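Local coordinates for protein glutathione S-transferase enzyme with thioredoxin-like domain (Bradyrhizobium sp., PDB 4MF7) that probably catalyses the conjugation of glutathione to electrophilic substrates, as a dimeric glutathione S-transferase with a thioredoxin-like N-terminal domain, at residues 37-40 and 41-44; 131-134 and 135-138. All blocks are in the same frame, centred on the assembly; numbering follows the deposited sequence.

Interaction 1 of 2, residues 37-40 and 41-44; sequences AQHS and DRIQ
His-39 and Arg-42 both carry CG anti to their own carbonyl carbon (chi1 -51° and -59°), and the arginine chain then runs extended from CG to NE; together these torsions lay its guanidinium over the imidazole, the two side chains running side by side in the same direction. The flat groups stack almost parallel, planes 12° apart and centres 3.7 Å from each other. His-39 CG sits over the centre of the guanidinium, while CZ lies toward the rim of the ring, and the nearest pair is His-39 CD2 to Arg-42 NH1 at 3.4 Å. The methylene carbon Arg-42 CD adds an aliphatic touch, resting 3.5 Å from His-39 CB. The opposite face of the ring meets CB of Gln-38. Two planar groups suit this place because they stack without using their in-plane N-H groups; if the histidine were protonated, the pairing would probably be less favourable.

In the backbone, Arg-42 N donates to His-39 O over 3.0 Å, the bond that closes the turn. Ser-40 and Asp-41 form the corners of this turn, where short polar side chains are well accommodated.

Gln-44, bent at chi2, folds its amide back: NE2 gives a fairly straight bond to Arg-42 O at 3.0 Å, and OE1 lies 3.5 Å from Ala-37 CB, a methyl small enough to lie close to the amide. His-70 donates to OE1 and Glu-68 accepts from NE2, so this buried amide has partners at both ends. Glu-68 also receives the backbone N-H groups of Gln-38 and His-39.

The arrangement is a type I beta turn from His-39 to Arg-42, leading into strand 43-47, the first strand of the thioredoxin-like N-terminal domain of a glutathione S-transferase.

Interaction 2 of 2, residues 131-134 and 135-138; sequences PARR and WQTL
Trp-135 sets its indole beside Pro-131 and Ala-132, one turn back: its backbone N donates to Pro-131 O at 3.1 Å, and its ring carbon CD1 lies 3.1 Å from that same oxygen. Ala-132 CA meets the indole at its edge, where a small residue fits. Gln-136 follows, its N bonded to Ala-132 O. Its extended side chain runs slantwise past that of Arg-133, amide and guanidinium planes nearly perpendicular, with OE1 3.8 Å from Arg-133 CG; the arginine's NH1 goes instead to a salt bridge with Asp-200.

Thr-137, with OG1 turned beside its own backbone N (chi1 -54°), grips Arg-133 O twice: OG1 donates at 2.7 Å and N at 2.9 Å, from opposite faces of the carbonyl plane. A valine here would probably leave Arg-133 O with one donor fewer from this residue and put a methyl against the oxygen. Leu-138 then brings CG to 3.7 Å from Arg-134 O.

The bonds are those of an alpha-helix whose start Pro-131 suits, having no N-H to satisfy; Trp-135 stacks edge-to-face with Tyr-118 of the second subunit, placing this helix in the dimer interface of the glutathione S-transferase.

Interaction 1 and interaction 2 are separate sites within one chain: their centres lie 32 Å apart and their nearest atoms about 17 Å, so they do not meet directly. Both are local, following each other in sequence, but they serve different elements. Residues 37-44 lead into strand 43-47 of the four-stranded mixed sheet, at the surface and untouched by the other subunit. Residues 131-138 form a helix that comes after the whole sheet and helix 112-123, and face the second subunit through Pro-131, Ala-132, Trp-135 and Leu-138. Glutathione S-transferases generally bind glutathione at the thioredoxin-like domain, to which interaction 1 belongs.

Interaction 1 of 2, residues 37-40 and 41-44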
ATOM      1  N   ALA A  37     -28.338  -4.224   0.862  1.00 35.78           N
ATOM      2  CA  ALA A  37     -28.009  -4.339   2.269  1.00 35.72           C
ATOM      3  C   ALA A  37     -29.233  -4.855   3.036  1.00 48.10           C
ATOM      4  O   ALA A  37     -30.235  -4.147   3.124  1.00 42.58           O
ATOM      5  CB  ALA A  37     -27.597  -2.981   2.811  1.00 41.12           C
ATOM      6  N   GLN A  38     -29.165  -6.079   3.557  1.00 43.07           N
ATOM      7  CA  GLN A  38     -30.215  -6.623   4.453  1.00 39.18           C
ATOM      8  C   GLN A  38     -30.147  -5.983   5.838  1.00 49.69           C
ATOM      9  O   GLN A  38     -31.162  -5.933   6.531  1.00 39.45           O
ATOM     10  CB  GLN A  38     -30.105  -8.157   4.599  1.00 36.88           C
ATOM     11  CG  GLN A  38     -30.195  -8.943   3.310  1.00 44.73           C
ATOM     12  CD  GLN A  38     -31.500  -8.705   2.565  1.00 86.55           C
ATOM     13  OE1 GLN A  38     -32.570  -8.608   3.173  1.00 66.73           O
ATOM     14  NE2 GLN A  38     -31.416  -8.601   1.241  1.00 71.93           N
ATOM     15  N   HIS A  39     -28.946  -5.518   6.233  1.00 29.10           N
ATOM     16  CA  HIS A  39     -28.661  -4.927   7.507  1.00 26.04           C
ATOM     17  C   HIS A  39     -27.886  -3.628   7.310  1.00 40.83           C
ATOM     18  O   HIS A  39     -26.648  -3.600   7.351  1.00 32.66           O
ATOM     19  CB  HIS A  39     -27.869  -5.881   8.385  1.00 32.27           C
ATOM     20  CG  HIS A  39     -28.489  -7.244   8.470  1.00 41.62           C
ATOM     21  ND1 HIS A  39     -29.685  -7.474   9.118  1.00 37.09           N
ATOM     22  CD2 HIS A  39     -28.102  -8.432   7.954  1.00 40.06           C
ATOM     23  CE1 HIS A  39     -30.008  -8.749   8.997  1.00 43.54           C
ATOM     24  NE2 HIS A  39     -29.066  -9.353   8.295  1.00 41.22           N
ATOM     25  N   SER A  40     -28.626  -2.543   7.107  1.00 41.17           N
ATOM     26  CA  SER A  40     -28.032  -1.269   6.679  1.00 42.02           C
ATOM     27  C   SER A  40     -27.302  -0.528   7.807  1.00 37.82           C
ATOM     28  O   SER A  40     -26.623   0.469   7.554  1.00 40.72           O
ATOM     29  CB  SER A  40     -29.109  -0.382   6.046  1.00 46.60           C
ATOM     30  OG  SER A  40     -30.087  -0.092   7.019  1.00 47.97           O
ATOM     31  N   ASP A  41     -27.397  -1.027   9.038  1.00 33.74           N
ATOM     32  CA  ASP A  41     -26.594  -0.539  10.134  1.00 37.26           C
ATOM     33  C   ASP A  41     -25.275  -1.293  10.295  1.00 30.01           C
ATOM     34  O   ASP A  41     -24.516  -1.010  11.217  1.00 36.09           O
ATOM     35  CB  ASP A  41     -27.371  -0.587  11.456  1.00 44.86           C
ATOM     36  CG  ASP A  41     -27.970  -1.964  11.762  1.00 60.24           C
ATOM     37  OD1 ASP A  41     -28.071  -2.856  10.877  1.00 43.26           O
ATOM     38  OD2 ASP A  41     -28.388  -2.121  12.919  1.00 49.36           O
ATOM     39  N   ARG A  42     -25.004  -2.245   9.408  1.00 34.54           N
ATOM     40  CA  ARG A  42     -23.744  -3.004   9.448  1.00 29.01           C
ATOM     41  C   ARG A  42     -22.811  -2.588   8.304  1.00 24.46           C
ATOM     42  O   ARG A  42     -23.272  -2.221   7.232  1.00 28.27           O
ATOM     43  CB  ARG A  42     -23.991  -4.514   9.341  1.00 32.80           C
ATOM     44  CG  ARG A  42     -24.876  -5.083  10.444  1.00 30.13           C
ATOM     45  CD  ARG A  42     -25.019  -6.591  10.335  1.00 35.11           C
ATOM     46  NE  ARG A  42     -26.094  -7.054  11.215  1.00 28.20           N
ATOM     47  CZ  ARG A  42     -26.528  -8.305  11.266  1.00 42.71           C
ATOM     48  NH1 ARG A  42     -25.978  -9.219  10.509  1.00 32.00           N
ATOM     49  NH2 ARG A  42     -27.511  -8.639  12.071  1.00 37.13           N
ATOM     50  N   ILE A  43     -21.505  -2.707   8.563  1.00 32.66           N
ATOM     51  CA  ILE A  43     -20.478  -2.577   7.500  1.00 27.94           C
ATOM     52  C   ILE A  43     -20.816  -3.545   6.380  1.00 30.46           C
ATOM     53  O   ILE A  43     -21.062  -4.732   6.639  1.00 31.84           O
ATOM     54  CB  ILE A  43     -19.075  -2.847   8.060  1.00 30.89           C
ATOM     55  CG1 ILE A  43     -18.663  -1.695   8.977  1.00 30.03           C
ATOM     56  CG2 ILE A  43     -18.045  -2.974   6.929  1.00 33.15           C
ATOM     57  CD1 ILE A  43     -17.543  -2.040   9.923  1.00 33.95           C
ATOM     58  N   GLN A  44     -20.880  -3.044   5.144  1.00 29.68           N
ATOM     59  CA  GLN A  44     -21.085  -3.870   4.005  1.00 29.03           C
ATOM     60  C   GLN A  44     -19.711  -4.223   3.446  1.00 31.64           C
ATOM     61  O   GLN A  44     -18.889  -3.325   3.220  1.00 27.47           O
ATOM     62  CB  GLN A  44     -21.911  -3.173   2.936  1.00 29.64           C
ATOM     63  CG  GLN A  44     -23.241  -2.641   3.446  1.00 29.99           C
ATOM     64  CD  GLN A  44     -24.204  -3.778   3.793  1.00 28.58           C
ATOM     65  OE1 GLN A  44     -24.539  -4.605   2.938  1.00 32.12           O
ATOM     66  NE2 GLN A  44     -24.624  -3.828   5.024  1.00 34.75           N
TER

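Interaction 2 of 2, residues 131-134 and 135-138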
ATOM      1  N   PRO A 131       4.223   4.778  19.147  1.00 43.86           N
ATOM      2  CA  PRO A 131       4.192   5.478  17.850  1.00 39.14           C
ATOM      3  C   PRO A 131       5.197   4.962  16.791  1.00 33.74           C
ATOM      4  O   PRO A 131       4.811   4.749  15.626  1.00 34.51           O
ATOM      5  CB  PRO A 131       4.487   6.931  18.241  1.00 53.01           C
ATOM      6  CG  PRO A 131       3.942   7.055  19.621  1.00 53.33           C
ATOM      7  CD  PRO A 131       4.203   5.734  20.277  1.00 51.33           C
ATOM      8  N   ALA A 132       6.454   4.761  17.155  1.00 34.38           N
ATOM      9  CA  ALA A 132       7.431   4.271  16.175  1.00 37.94           C
ATOM     10  C   ALA A 132       6.999   2.896  15.595  1.00 48.84           C
ATOM     11  O   ALA A 132       7.035   2.657  14.381  1.00 29.99           O
ATOM     12  CB  ALA A 132       8.801   4.186  16.783  1.00 36.14           C
ATOM     13  N   ARG A 133       6.586   1.997  16.476  1.00 34.09           N
ATOM     14  CA  ARG A 133       6.138   0.662  16.057  1.00 33.30           C
ATOM     15  C   ARG A 133       4.817   0.690  15.273  1.00 32.81           C
ATOM     16  O   ARG A 133       4.609  -0.152  14.383  1.00 31.79           O
ATOM     17  CB  ARG A 133       6.136  -0.309  17.258  1.00 32.75           C
ATOM     18  CG  ARG A 133       7.575  -0.709  17.630  1.00 44.56           C
ATOM     19  CD  ARG A 133       7.792  -1.619  18.836  1.00 60.16           C
ATOM     20  NE  ARG A 133       7.022  -2.862  18.752  1.00 52.33           N
ATOM     21  CZ  ARG A 133       5.839  -3.014  19.322  1.00 45.13           C
ATOM     22  NH1 ARG A 133       5.167  -4.155  19.205  1.00 44.63           N
ATOM     23  NH2 ARG A 133       5.319  -2.006  20.012  1.00 50.64           N
ATOM     24  N   ARG A 134       3.946   1.659  15.542  1.00 26.62           N
ATOM     25  CA  ARG A 134       2.781   1.848  14.701  1.00 28.91           C
ATOM     26  C   ARG A 134       3.187   2.148  13.267  1.00 36.86           C
ATOM     27  O   ARG A 134       2.641   1.565  12.362  1.00 30.18           O
ATOM     28  CB  ARG A 134       1.842   2.935  15.201  1.00 32.88           C
ATOM     29  CG  ARG A 134       1.196   2.541  16.518  1.00 46.07           C
ATOM     30  CD  ARG A 134       0.632   3.731  17.256  1.00 44.29           C
ATOM     31  NE  ARG A 134      -0.699   4.041  16.811  1.00 44.50           N
ATOM     32  CZ  ARG A 134      -1.819   3.539  17.338  1.00 50.87           C
ATOM     33  NH1 ARG A 134      -1.795   2.656  18.344  1.00 55.07           N
ATOM     34  NH2 ARG A 134      -2.977   3.932  16.849  1.00 44.92           N
ATOM     35  N   TRP A 135       4.142   3.055  13.064  1.00 32.48           N
ATOM     36  CA  TRP A 135       4.590   3.349  11.697  1.00 27.74           C
ATOM     37  C   TRP A 135       5.198   2.119  11.059  1.00 24.82           C
ATOM     38  O   TRP A 135       4.918   1.825   9.881  1.00 28.46           O
ATOM     39  CB  TRP A 135       5.579   4.541  11.665  1.00 28.52           C
ATOM     40  CG  TRP A 135       4.917   5.785  12.034  1.00 27.83           C
ATOM     41  CD1 TRP A 135       5.160   6.556  13.147  1.00 34.37           C
ATOM     42  CD2 TRP A 135       3.877   6.428  11.324  1.00 25.49           C
ATOM     43  NE1 TRP A 135       4.321   7.631  13.164  1.00 32.04           N
ATOM     44  CE2 TRP A 135       3.523   7.587  12.052  1.00 30.16           C
ATOM     45  CE3 TRP A 135       3.227   6.164  10.121  1.00 30.39           C
ATOM     46  CZ2 TRP A 135       2.548   8.443  11.619  1.00 33.01           C
ATOM     47  CZ3 TRP A 135       2.270   6.976   9.711  1.00 29.57           C
ATOM     48  CH2 TRP A 135       1.923   8.123  10.442  1.00 38.39           C
ATOM     49  N   GLN A 136       5.997   1.370  11.808  1.00 26.28           N
ATOM     50  CA  GLN A 136       6.627   0.187  11.269  1.00 29.73           C
ATOM     51  C   GLN A 136       5.601  -0.853  10.862  1.00 34.63           C
ATOM     52  O   GLN A 136       5.799  -1.541   9.872  1.00 27.92           O
ATOM     53  CB  GLN A 136       7.616  -0.422  12.255  1.00 31.01           C
ATOM     54  CG  GLN A 136       8.915   0.357  12.350  1.00 40.44           C
ATOM     55  CD  GLN A 136       9.890  -0.310  13.294  1.00 46.14           C
ATOM     56  OE1 GLN A 136       9.530  -0.666  14.417  1.00 43.97           O
ATOM     57  NE2 GLN A 136      11.130  -0.477  12.851  1.00 88.54           N
ATOM     58  N   THR A 137       4.515  -0.952  11.626  1.00 27.46           N
ATOM     59  CA  THR A 137       3.399  -1.869  11.286  1.00 27.10           C
ATOM     60  C   THR A 137       2.871  -1.648   9.854  1.00 27.65           C
ATOM     61  O   THR A 137       2.617  -2.605   9.120  1.00 28.13           O
ATOM     62  CB  THR A 137       2.236  -1.738  12.281  1.00 28.56           C
ATOM     63  OG1 THR A 137       2.751  -1.914  13.626  1.00 27.62           O
ATOM     64  CG2 THR A 137       1.140  -2.794  11.976  1.00 26.23           C
ATOM     65  N   LEU A 138       2.737  -0.386   9.454  1.00 26.82           N
ATOM     66  CA  LEU A 138       2.211  -0.037   8.135  1.00 29.71           C
ATOM     67  C   LEU A 138       3.056  -0.559   6.968  1.00 26.08           C
ATOM     68  O   LEU A 138       2.520  -0.755   5.864  1.00 26.95           O
ATOM     69  CB  LEU A 138       2.059   1.485   8.011  1.00 27.45           C
ATOM     70  CG  LEU A 138       1.164   2.186   9.037  1.00 27.31           C
ATOM     71  CD1 LEU A 138       0.820   3.569   8.492  1.00 32.64           C
ATOM     72  CD2 LEU A 138      -0.115   1.410   9.361  1.00 29.04           C
TER